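Long-range contacts in beta-galactosidase (Geobacillus stearothermophilus, PDB 4OIF), which probably hydrolyses terminal non-reducing beta-D-galactose residues in beta-galactosides, as a zinc-binding family 42 glycoside hydrolase: residues A[562-567]-A[582-587]; A[136-141]-A[243-248]. One frame throughout, in Å; residues are numbered along the deposited sequence.

Contact 1: residues A[562-567]-A[582-587]; sequences HAATVE and TSNQYG
Thr-565 and Ser-583 form an antiparallel hydrogen-bonded pair that joins 562-567 to 582-587 through two backbone bonds. Thr-565 N gives its hydrogen to Ser-583 O at 2.8 Å, meeting the oxygen almost head-on, and Ser-583 N returns the bond to Thr-565 O at 3.1 Å. The same Thr-565 oxygen also receives a CA-H...O contact from Thr-582 CA at 3.3 Å. Val-566 and Thr-582 follow as a non-hydrogen-bonded pair, with CA atoms 4.8 Å apart.

A side-chain bond lies beside this ladder. Ser-583 OG donates to Glu-567 OE2 at 2.6 Å, and the carboxylate oxygen accepts on its anti lone pair, the one away from OE1. The serine hydroxyl sits between its own backbone N and carbonyl carbon (chi1 73°), while the bend of the glutamate chain at chi2 (-77°) turns its carboxylate back alongside the neighbouring strand. The other carboxylate oxygen, OE1, makes a salt bridge to Arg-546, and the two partners together probably limit rotation of the carboxylate.

Apolar and van der Waals contacts extend the junction beyond the Thr-565/Ser-583 pair, on the side away from Val-566. The methyl of Ala-564 packs against Asn-584 CB at 3.9 Å, and the amide oxygen of Asn-584 rests near Ala-564 CA. The nitrogen of that amide points elsewhere, bonding to the carbonyl of Met-524 near the C-terminal end of helix 519-525.

The pairing is that of a beta hairpin, formed by strands 565-570 and 579-586 within the mixed sheet of the trimerisation domain.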
ATOM      1  N   HIS A 562      28.344  36.406  -7.699  1.00 22.62           N
ATOM      2  CA  HIS A 562      28.726  37.769  -7.360  1.00 21.37           C
ATOM      3  C   HIS A 562      30.230  37.850  -7.102  1.00 20.71           C
ATOM      4  O   HIS A 562      31.021  37.844  -8.038  1.00 19.37           O
ATOM      5  CB  HIS A 562      27.932  38.250  -6.148  1.00 14.11           C
ATOM      6  CG  HIS A 562      26.457  38.295  -6.392  1.00 34.30           C
ATOM      7  ND1 HIS A 562      25.893  39.073  -7.381  1.00 29.14           N
ATOM      8  CD2 HIS A 562      25.431  37.646  -5.792  1.00 36.15           C
ATOM      9  CE1 HIS A 562      24.583  38.908  -7.375  1.00 31.93           C
ATOM     10  NE2 HIS A 562      24.275  38.050  -6.419  1.00 27.29           N
ATOM     11  N   ALA A 563      30.623  37.903  -5.832  1.00 21.88           N
ATOM     12  CA  ALA A 563      32.036  37.937  -5.467  1.00 12.75           C
ATOM     13  C   ALA A 563      32.708  36.555  -5.489  1.00 23.41           C
ATOM     14  O   ALA A 563      33.939  36.451  -5.510  1.00 25.45           O
ATOM     15  CB  ALA A 563      32.194  38.564  -4.097  1.00  5.22           C
ATOM     16  N   ALA A 564      31.903  35.498  -5.501  1.00 18.15           N
ATOM     17  CA  ALA A 564      32.415  34.147  -5.279  1.00 15.51           C
ATOM     18  C   ALA A 564      33.267  33.615  -6.427  1.00 17.93           C
ATOM     19  O   ALA A 564      33.143  34.032  -7.568  1.00 26.93           O
ATOM     20  CB  ALA A 564      31.264  33.191  -5.012  1.00 15.75           C
ATOM     21  N   THR A 565      34.136  32.674  -6.094  1.00 16.63           N
ATOM     22  CA  THR A 565      34.970  31.993  -7.069  1.00 13.97           C
ATOM     23  C   THR A 565      34.241  30.736  -7.528  1.00 20.08           C
ATOM     24  O   THR A 565      33.693  29.994  -6.703  1.00 22.25           O
ATOM     25  CB  THR A 565      36.348  31.626  -6.462  1.00  8.54           C
ATOM     26  OG1 THR A 565      36.997  32.817  -6.012  1.00 19.57           O
ATOM     27  CG2 THR A 565      37.227  30.925  -7.456  1.00  5.85           C
ATOM     28  N   VAL A 566      34.209  30.500  -8.832  1.00 12.34           N
ATOM     29  CA  VAL A 566      33.589  29.291  -9.344  1.00 11.25           C
ATOM     30  C   VAL A 566      34.554  28.126  -9.238  1.00 14.11           C
ATOM     31  O   VAL A 566      35.604  28.140  -9.864  1.00 20.96           O
ATOM     32  CB  VAL A 566      33.156  29.450 -10.792  1.00 11.99           C
ATOM     33  CG1 VAL A 566      32.572  28.142 -11.304  1.00  9.55           C
ATOM     34  CG2 VAL A 566      32.147  30.589 -10.908  1.00 21.72           C
ATOM     35  N   GLU A 567      34.199  27.127  -8.435  1.00 15.56           N
ATOM     36  CA  GLU A 567      35.065  25.978  -8.200  1.00  9.26           C
ATOM     37  C   GLU A 567      34.685  24.788  -9.053  1.00  9.61           C
ATOM     38  O   GLU A 567      35.524  23.967  -9.402  1.00  9.43           O
ATOM     39  CB  GLU A 567      35.024  25.581  -6.732  1.00  9.94           C
ATOM     40  CG  GLU A 567      35.319  26.718  -5.795  1.00 10.14           C
ATOM     41  CD  GLU A 567      36.793  27.031  -5.726  1.00 16.83           C
ATOM     42  OE1 GLU A 567      37.572  26.422  -6.487  1.00 28.15           O
ATOM     43  OE2 GLU A 567      37.181  27.885  -4.908  1.00 24.83           O
ATOM     44  N   THR A 582      30.867  26.722  -5.446  1.00  9.91           N
ATOM     45  CA  THR A 582      31.460  28.047  -5.252  1.00  8.99           C
ATOM     46  C   THR A 582      32.124  28.210  -3.883  1.00 12.64           C
ATOM     47  O   THR A 582      31.762  27.536  -2.917  1.00 14.76           O
ATOM     48  CB  THR A 582      30.410  29.177  -5.406  1.00  9.35           C
ATOM     49  OG1 THR A 582      29.503  29.151  -4.296  1.00 11.11           O
ATOM     50  CG2 THR A 582      29.630  29.021  -6.682  1.00  7.42           C
ATOM     51  N   SER A 583      33.099  29.114  -3.816  1.00 14.64           N
ATOM     52  CA  SER A 583      33.750  29.486  -2.559  1.00 14.99           C
ATOM     53  C   SER A 583      33.845  30.994  -2.467  1.00 10.73           C
ATOM     54  O   SER A 583      33.948  31.680  -3.478  1.00 13.52           O
ATOM     55  CB  SER A 583      35.153  28.877  -2.445  1.00 12.93           C
ATOM     56  OG  SER A 583      36.057  29.535  -3.314  1.00 15.25           O
ATOM     57  N   ASN A 584      33.837  31.511  -1.250  1.00 15.45           N
ATOM     58  CA  ASN A 584      33.858  32.945  -1.083  1.00 18.03           C
ATOM     59  C   ASN A 584      34.418  33.391   0.264  1.00 23.30           C
ATOM     60  O   ASN A 584      33.958  32.960   1.317  1.00 16.84           O
ATOM     61  CB  ASN A 584      32.448  33.482  -1.269  1.00 17.76           C
ATOM     62  CG  ASN A 584      32.412  34.972  -1.345  1.00 11.60           C
ATOM     63  OD1 ASN A 584      32.977  35.564  -2.261  1.00 16.28           O
ATOM     64  ND2 ASN A 584      31.726  35.595  -0.398  1.00  8.80           N
ATOM     65  N   GLN A 585      35.417  34.265   0.228  1.00 19.73           N
ATOM     66  CA  GLN A 585      35.979  34.771   1.466  1.00 23.61           C
ATOM     67  C   GLN A 585      35.075  35.869   1.965  1.00 18.06           C
ATOM     68  O   GLN A 585      34.599  36.692   1.188  1.00 16.66           O
ATOM     69  CB  GLN A 585      37.404  35.273   1.265  1.00 26.66           C
ATOM     70  CG  GLN A 585      38.264  34.298   0.477  1.00 35.85           C
ATOM     71  CD  GLN A 585      39.701  34.737   0.392  1.00 45.48           C
ATOM     72  OE1 GLN A 585      40.026  35.887   0.679  1.00 67.33           O
ATOM     73  NE2 GLN A 585      40.578  33.823  -0.007  1.00 60.66           N
ATOM     74  N   TYR A 586      34.821  35.865   3.263  1.00  9.31           N
ATOM     75  CA  TYR A 586      33.912  36.827   3.843  1.00 14.41           C
ATOM     76  C   TYR A 586      34.414  37.180   5.224  1.00 14.39           C
ATOM     77  O   TYR A 586      34.439  36.329   6.115  1.00 19.45           O
ATOM     78  CB  TYR A 586      32.487  36.260   3.887  1.00 20.00           C
ATOM     79  CG  TYR A 586      31.470  37.182   4.512  1.00  9.35           C
ATOM     80  CD1 TYR A 586      30.946  38.248   3.806  1.00 11.67           C
ATOM     81  CD2 TYR A 586      31.030  36.976   5.808  1.00 11.44           C
ATOM     82  CE1 TYR A 586      30.016  39.095   4.375  1.00 15.83           C
ATOM     83  CE2 TYR A 586      30.101  37.812   6.389  1.00  9.06           C
ATOM     84  CZ  TYR A 586      29.598  38.873   5.669  1.00 19.17           C
ATOM     85  OH  TYR A 586      28.675  39.713   6.255  1.00 25.77           O
ATOM     86  N   GLY A 587      34.820  38.433   5.407  1.00 13.61           N
ATOM     87  CA  GLY A 587      35.465  38.814   6.648  1.00 14.76           C
ATOM     88  C   GLY A 587      36.684  37.929   6.819  1.00 15.95           C
ATOM     89  O   GLY A 587      37.439  37.737   5.868  1.00 14.05           O
TER

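Contact 2: residues A[136-141]-A[243-248]; sequences INRLLA and LRELTP
Leu-246 lays its CD1 methyl over Ala-141, the two methyl carbons CD1 and CB lying 3.9 Å apart, where helices 127-144 and 218-246 pack side by side on the outside of the TIM barrel. The small alanine is consistent with the close approach of the second helix: Leu-246 CB also approaches Ala-141 CB, and the CA atoms of Ala-141 and Leu-243 are 6.1 Å apart. On the barrel side, Leu-243 directs its CD1 at Asn-137 CB, 4.0 Å away. Trp-153, on strand 150-154, touches both Ala-141 and Leu-243 and so joins the helix pair to the barrel wall. The amide nitrogen of Asn-137 bonds to Glu-239, one turn before Leu-243 on helix 218-246.

A salt bridge spans the pair near its exposed margin. Arg-138 starts with CG anti to the backbone N (chi1 180°) and turns at chi3, which carries its guanidinium across to Glu-245. OE1 of Glu-245 lies at the guanidinium edge, 3.3 Å from Arg-138 NH1 and 3.4 Å from NH2, so one oxygen takes a weak hydrogen bond from each nitrogen. The guanidinium and carboxylate planes are inclined by 52°, so the two groups do not face each other as a flat, two-oxygen pair. A methionine in place of Arg-138 would probably leave the Glu-245 carboxylate without this charged mate and freer to turn.

At the C-terminal end of helix 218-246 the chain leaves helical geometry at Thr-247, whose CG2 lies near the Ala-141 methyl. There Leu-243 O accepts two bonds, from Thr-247 N at 2.9 Å and from Thr-247 OG1 at 2.7 Å, the hydroxyl approaching in the carbonyl plane on a lone pair.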
ATOM      1  N   ILE A 136       2.273   8.530  41.670  1.00  7.76           N
ATOM      2  CA  ILE A 136       3.053   7.317  41.821  1.00  5.53           C
ATOM      3  C   ILE A 136       4.567   7.631  41.729  1.00  8.24           C
ATOM      4  O   ILE A 136       5.387   7.010  42.419  1.00 11.01           O
ATOM      5  CB  ILE A 136       2.635   6.253  40.801  1.00  9.21           C
ATOM      6  CG1 ILE A 136       3.244   4.907  41.183  1.00 10.03           C
ATOM      7  CG2 ILE A 136       2.995   6.659  39.381  1.00  5.88           C
ATOM      8  CD1 ILE A 136       2.555   3.752  40.521  1.00 12.87           C
ATOM      9  N   ASN A 137       4.945   8.617  40.923  1.00  4.53           N
ATOM     10  CA  ASN A 137       6.336   9.032  40.922  1.00  5.07           C
ATOM     11  C   ASN A 137       6.741   9.474  42.315  1.00  9.22           C
ATOM     12  O   ASN A 137       7.813   9.108  42.815  1.00  8.90           O
ATOM     13  CB  ASN A 137       6.569  10.143  39.916  1.00  6.73           C
ATOM     14  CG  ASN A 137       6.462   9.654  38.498  1.00  6.87           C
ATOM     15  OD1 ASN A 137       6.076   8.513  38.260  1.00 11.51           O
ATOM     16  ND2 ASN A 137       6.788  10.510  37.548  1.00  9.40           N
ATOM     17  N   ARG A 138       5.852  10.214  42.969  1.00  9.57           N
ATOM     18  CA  ARG A 138       6.117  10.651  44.330  1.00  8.25           C
ATOM     19  C   ARG A 138       6.273   9.480  45.309  1.00 10.65           C
ATOM     20  O   ARG A 138       7.184   9.488  46.123  1.00 16.95           O
ATOM     21  CB  ARG A 138       5.023  11.588  44.807  1.00 13.84           C
ATOM     22  CG  ARG A 138       5.222  12.091  46.217  1.00 16.65           C
ATOM     23  CD  ARG A 138       4.219  13.164  46.533  1.00 11.95           C
ATOM     24  NE  ARG A 138       4.385  14.324  45.665  1.00  8.03           N
ATOM     25  CZ  ARG A 138       5.283  15.281  45.879  1.00 22.11           C
ATOM     26  NH1 ARG A 138       6.090  15.206  46.932  1.00 16.36           N
ATOM     27  NH2 ARG A 138       5.374  16.309  45.042  1.00 23.71           N
ATOM     28  N   LEU A 139       5.400   8.476  45.235  1.00  8.35           N
ATOM     29  CA  LEU A 139       5.534   7.326  46.131  1.00  9.99           C
ATOM     30  C   LEU A 139       6.880   6.654  45.896  1.00 11.37           C
ATOM     31  O   LEU A 139       7.573   6.263  46.846  1.00 10.17           O
ATOM     32  CB  LEU A 139       4.388   6.316  45.936  1.00  7.95           C
ATOM     33  CG  LEU A 139       2.984   6.806  46.329  1.00 12.59           C
ATOM     34  CD1 LEU A 139       1.915   5.752  46.052  1.00  8.85           C
ATOM     35  CD2 LEU A 139       2.931   7.238  47.784  1.00  6.25           C
ATOM     36  N   LEU A 140       7.255   6.535  44.624  1.00  9.65           N
ATOM     37  CA  LEU A 140       8.532   5.918  44.291  1.00 12.99           C
ATOM     38  C   LEU A 140       9.703   6.694  44.896  1.00 13.91           C
ATOM     39  O   LEU A 140      10.561   6.090  45.542  1.00 12.54           O
ATOM     40  CB  LEU A 140       8.707   5.799  42.777  1.00  9.20           C
ATOM     41  CG  LEU A 140       7.968   4.638  42.102  1.00 15.66           C
ATOM     42  CD1 LEU A 140       7.989   4.822  40.602  1.00  5.44           C
ATOM     43  CD2 LEU A 140       8.544   3.275  42.501  1.00  3.73           C
ATOM     44  N   ALA A 141       9.739   8.015  44.707  1.00  7.62           N
ATOM     45  CA  ALA A 141      10.848   8.797  45.255  1.00 11.64           C
ATOM     46  C   ALA A 141      10.843   8.759  46.787  1.00  7.35           C
ATOM     47  O   ALA A 141      11.896   8.716  47.411  1.00 12.09           O
ATOM     48  CB  ALA A 141      10.816  10.243  44.749  1.00  4.97           C
ATOM     49  N   LEU A 243      10.450  14.124  41.818  1.00 10.39           N
ATOM     50  CA  LEU A 243      11.804  13.638  41.672  1.00 12.48           C
ATOM     51  C   LEU A 243      12.782  14.761  42.020  1.00 11.17           C
ATOM     52  O   LEU A 243      13.806  14.531  42.650  1.00 14.97           O
ATOM     53  CB  LEU A 243      12.034  13.112  40.254  1.00 12.73           C
ATOM     54  CG  LEU A 243      11.672  11.654  39.963  1.00  9.27           C
ATOM     55  CD1 LEU A 243      10.322  11.233  40.531  1.00  4.33           C
ATOM     56  CD2 LEU A 243      11.718  11.415  38.466  1.00  3.02           C
ATOM     57  N   ARG A 244      12.457  15.985  41.631  1.00 11.19           N
ATOM     58  CA  ARG A 244      13.318  17.109  41.978  1.00 16.98           C
ATOM     59  C   ARG A 244      13.193  17.443  43.453  1.00 22.54           C
ATOM     60  O   ARG A 244      14.196  17.733  44.116  1.00 12.88           O
ATOM     61  CB  ARG A 244      12.987  18.344  41.150  1.00  9.91           C
ATOM     62  CG  ARG A 244      13.288  18.208  39.665  1.00 13.56           C
ATOM     63  CD  ARG A 244      14.723  17.781  39.419  1.00 16.13           C
ATOM     64  NE  ARG A 244      15.174  18.179  38.086  1.00 18.66           N
ATOM     65  CZ  ARG A 244      16.277  17.722  37.504  1.00 20.41           C
ATOM     66  NH1 ARG A 244      17.055  16.836  38.125  1.00 12.92           N
ATOM     67  NH2 ARG A 244      16.592  18.142  36.291  1.00 23.99           N
ATOM     68  N   GLU A 245      11.963  17.419  43.970  1.00 12.44           N
ATOM     69  CA  GLU A 245      11.786  17.739  45.384  1.00 16.38           C
ATOM     70  C   GLU A 245      12.540  16.764  46.282  1.00 23.21           C
ATOM     71  O   GLU A 245      13.306  17.166  47.153  1.00 17.47           O
ATOM     72  CB  GLU A 245      10.310  17.729  45.777  1.00 25.18           C
ATOM     73  CG  GLU A 245       9.520  18.928  45.306  1.00 32.21           C
ATOM     74  CD  GLU A 245       8.066  18.871  45.747  1.00 48.87           C
ATOM     75  OE1 GLU A 245       7.745  18.091  46.685  1.00 30.08           O
ATOM     76  OE2 GLU A 245       7.251  19.609  45.145  1.00 47.16           O
ATOM     77  N   LEU A 246      12.316  15.477  46.061  1.00 16.29           N
ATOM     78  CA  LEU A 246      12.764  14.471  47.001  1.00 11.74           C
ATOM     79  C   LEU A 246      14.148  13.929  46.680  1.00 13.32           C
ATOM     80  O   LEU A 246      14.849  13.456  47.568  1.00  8.23           O
ATOM     81  CB  LEU A 246      11.747  13.331  47.054  1.00 10.52           C
ATOM     82  CG  LEU A 246      10.351  13.794  47.486  1.00 14.05           C
ATOM     83  CD1 LEU A 246       9.402  12.630  47.540  1.00 12.53           C
ATOM     84  CD2 LEU A 246      10.408  14.463  48.837  1.00  9.37           C
ATOM     85  N   THR A 247      14.553  13.990  45.419  1.00 10.53           N
ATOM     86  CA  THR A 247      15.841  13.417  45.039  1.00  9.29           C
ATOM     87  C   THR A 247      16.636  14.301  44.070  1.00 10.54           C
ATOM     88  O   THR A 247      17.014  13.861  42.984  1.00 12.71           O
ATOM     89  CB  THR A 247      15.652  12.005  44.406  1.00 12.02           C
ATOM     90  OG1 THR A 247      14.730  12.058  43.299  1.00  6.62           O
ATOM     91  CG2 THR A 247      15.138  11.015  45.443  1.00  3.96           C
ATOM     92  N   PRO A 248      16.910  15.551  44.469  1.00 14.71           N
ATOM     93  CA  PRO A 248      17.565  16.539  43.598  1.00  9.81           C
ATOM     94  C   PRO A 248      18.959  16.122  43.151  1.00 14.33           C
ATOM     95  O   PRO A 248      19.474  16.650  42.166  1.00 21.60           O
ATOM     96  CB  PRO A 248      17.652  17.778  44.493  1.00 17.91           C
ATOM     97  CG  PRO A 248      17.732  17.215  45.875  1.00  9.86           C
ATOM     98  CD  PRO A 248      16.761  16.062  45.842  1.00 10.96           C
TER

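In the fold
From the N terminus, contact 2 comes first: helix 127-144 is met by the end of helix 218-246 after 101 intervening residues, a long loop that includes strand 150-154 and the cysteines Cys-163, Cys-165 and Cys-168 of the zinc site. The chain then completes the barrel and enters the trimerisation domain, where contact 1 closes a loop of only 14 residues between adjoining strands. The two are in series, neither nested nor crossed. The centres of contact 1 and contact 2 lie about 57 Å apart, on opposite sides of the chain's centre, and the two do not touch. Contact 2 joins two helices of the layer outside the barrel, contact 1 neighbouring strands of a separate sheet.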